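Local coordinates for protein transcription termination factor NusA (Planctomyces limnophilus, PDB 4MTN) that probably takes part in both transcription termination and antitermination, binding the RNA polymerase core enzyme and nascent RNA, at residues V256-P259 with N260-P264. Numbering follows the deposited sequence.
Sequences VLVP and NAMQP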
ATOM      1  N   VAL A 256      21.840  -8.073  13.633  1.00 62.06           N
ATOM      2  CA  VAL A 256      21.400  -9.409  13.251  1.00 59.29           C
ATOM      3  C   VAL A 256      20.503  -9.344  12.020  1.00 58.88           C
ATOM      4  O   VAL A 256      20.793  -9.961  10.996  1.00 62.19           O
ATOM      5  CB  VAL A 256      20.645 -10.109  14.396  1.00 59.09           C
ATOM      6  CG1 VAL A 256      20.250 -11.517  13.981  1.00 57.75           C
ATOM      7  CG2 VAL A 256      21.501 -10.139  15.652  1.00 57.36           C
ATOM      8  N   LEU A 257      19.392  -8.625  12.152  1.00 55.62           N
ATOM      9  CA  LEU A 257      18.397  -8.494  11.090  1.00 55.56           C
ATOM     10  C   LEU A 257      18.967  -8.060   9.739  1.00 55.80           C
ATOM     11  O   LEU A 257      18.607  -8.623   8.705  1.00 56.47           O
ATOM     12  CB  LEU A 257      17.311  -7.505  11.518  1.00 52.33           C
ATOM     13  CG  LEU A 257      16.219  -7.226  10.485  1.00 49.33           C
ATOM     14  CD1 LEU A 257      15.469  -8.503  10.138  1.00 45.61           C
ATOM     15  CD2 LEU A 257      15.266  -6.157  10.992  1.00 50.58           C
ATOM     16  N   VAL A 258      19.846  -7.061   9.741  1.00 56.27           N
ATOM     17  CA  VAL A 258      20.379  -6.529   8.487  1.00 56.95           C
ATOM     18  C   VAL A 258      21.251  -7.544   7.729  1.00 56.14           C
ATOM     19  O   VAL A 258      21.055  -7.727   6.528  1.00 59.75           O
ATOM     20  CB  VAL A 258      21.179  -5.220   8.715  1.00 55.45           C
ATOM     21  CG1 VAL A 258      21.930  -4.822   7.454  1.00 49.52           C
ATOM     22  CG2 VAL A 258      20.250  -4.103   9.163  1.00 56.23           C
ATOM     23  N   PRO A 259      22.208  -8.212   8.411  1.00 57.76           N
ATOM     24  CA  PRO A 259      22.922  -9.262   7.672  1.00 58.94           C
ATOM     25  C   PRO A 259      21.999 -10.372   7.167  1.00 55.92           C
ATOM     26  O   PRO A 259      22.249 -10.939   6.104  1.00 58.35           O
ATOM     27  CB  PRO A 259      23.906  -9.811   8.708  1.00 53.08           C
ATOM     28  CG  PRO A 259      24.138  -8.679   9.633  1.00 53.58           C
ATOM     29  CD  PRO A 259      22.817  -7.978   9.735  1.00 60.34           C
ATOM     30  N   ASN A 260      20.947 -10.668   7.925  1.00 51.32           N
ATOM     31  CA  ASN A 260      19.960 -11.661   7.517  1.00 53.69           C
ATOM     32  C   ASN A 260      19.216 -11.241   6.255  1.00 56.27           C
ATOM     33  O   ASN A 260      18.927 -12.066   5.388  1.00 57.85           O
ATOM     34  CB  ASN A 260      18.957 -11.913   8.646  1.00 55.66           C
ATOM     35  CG  ASN A 260      19.564 -12.672   9.809  1.00 59.14           C
ATOM     36  OD1 ASN A 260      20.767 -12.934   9.835  1.00 62.28           O
ATOM     37  ND2 ASN A 260      18.733 -13.026  10.781  1.00 57.59           N
ATOM     38  N   ALA A 261      18.906  -9.952   6.161  1.00 55.70           N
ATOM     39  CA  ALA A 261      18.177  -9.417   5.017  1.00 52.10           C
ATOM     40  C   ALA A 261      19.096  -9.235   3.812  1.00 51.49           C
ATOM     41  O   ALA A 261      18.633  -9.146   2.675  1.00 46.67           O
ATOM     42  CB  ALA A 261      17.514  -8.097   5.385  1.00 52.51           C
HETATM   43  N   MSE A 262      20.401  -9.187   4.067  1.00 54.18           N
HETATM   44  CA  MSE A 262      21.384  -8.987   3.008  1.00 55.69           C
HETATM   45  C   MSE A 262      21.796 -10.300   2.348  1.00 60.25           C
HETATM   46  O   MSE A 262      22.625 -10.308   1.437  1.00 62.64           O
HETATM   47  CB  MSE A 262      22.619  -8.270   3.556  1.00 56.28           C
HETATM   48  CG  MSE A 262      22.410  -6.789   3.822  1.00 58.17           C
HETATM   49 SE   MSE A 262      21.916  -5.802   2.216  1.00 80.93          SE
HETATM   50  CE  MSE A 262      23.495  -6.175   1.136  1.00 72.59           C
ATOM     51  N   GLN A 263      21.222 -11.405   2.816  1.00 60.68           N
ATOM     52  CA  GLN A 263      21.472 -12.715   2.222  1.00 64.21           C
ATOM     53  C   GLN A 263      21.057 -12.715   0.751  1.00 69.27           C
ATOM     54  O   GLN A 263      20.150 -11.977   0.367  1.00 70.50           O
ATOM     55  CB  GLN A 263      20.722 -13.804   2.994  1.00 64.56           C
ATOM     56  CG  GLN A 263      21.270 -14.075   4.388  1.00 65.61           C
ATOM     57  CD  GLN A 263      22.643 -14.723   4.365  1.00 67.26           C
ATOM     58  OE1 GLN A 263      23.007 -15.400   3.403  1.00 68.57           O
ATOM     59  NE2 GLN A 263      23.413 -14.519   5.428  1.00 66.60           N
ATOM     60  N   PRO A 264      21.708 -13.547  -0.081  1.00 73.17           N
ATOM     61  CA  PRO A 264      22.766 -14.531   0.198  1.00 74.58           C
ATOM     62  C   PRO A 264      24.126 -13.937   0.570  1.00 76.53           C
ATOM     63  O   PRO A 264      24.965 -14.654   1.115  1.00 83.27           O
ATOM     64  CB  PRO A 264      22.881 -15.306  -1.124  1.00 75.39           C
ATOM     65  CG  PRO A 264      21.644 -14.974  -1.895  1.00 74.68           C
ATOM     66  CD  PRO A 264      21.301 -13.582  -1.494  1.00 72.91           C
TER
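A chi1 of -178° swings CG1 of Val256 away from its own nitrogen, and one of -71° sets CG of Asn260 beside its own N, which lets the two side chains run abreast, one turn apart on helix 254-261. CG1 of Val256 stands 3.8 Å from ND2 of Asn260, while that amide nitrogen donates a hydrogen bond to the backbone O of Arg249. A second pair repeats the spacing: CG1 of Val258 meets CG of Met262, a selenomethionine, at 4.2 Å. The Met262 chain bends at both later torsions and runs on to Val299 and Ala302 of helix 297-306 and to Ile310 and Val312 of strand 309-313.

The backbone here is the last turn of the helix. Asn260 N bonds to Val256 O at 3.2 Å, and Ala261 N to Leu257 O at 2.9 Å. One residue on, Met262 N divides itself between two weak bonds, 2.9 Å to Val258 O and 3.3 Å to Pro259 O, as the chain leaves the helix toward the cis peptide before Pro264. Pro259, lacking an N-H, kinks the helix because its nitrogen makes no bond to the preceding turn. The chemistry thus implies that two kinds of interaction fix the C-terminal end of this helix of the NusA-like KH domain: the Asn260 amide ties it to the backbone carbonyl of Arg249, whereas Val258, against Val306, and Met262, just past the helix end, pack on helix 297-306.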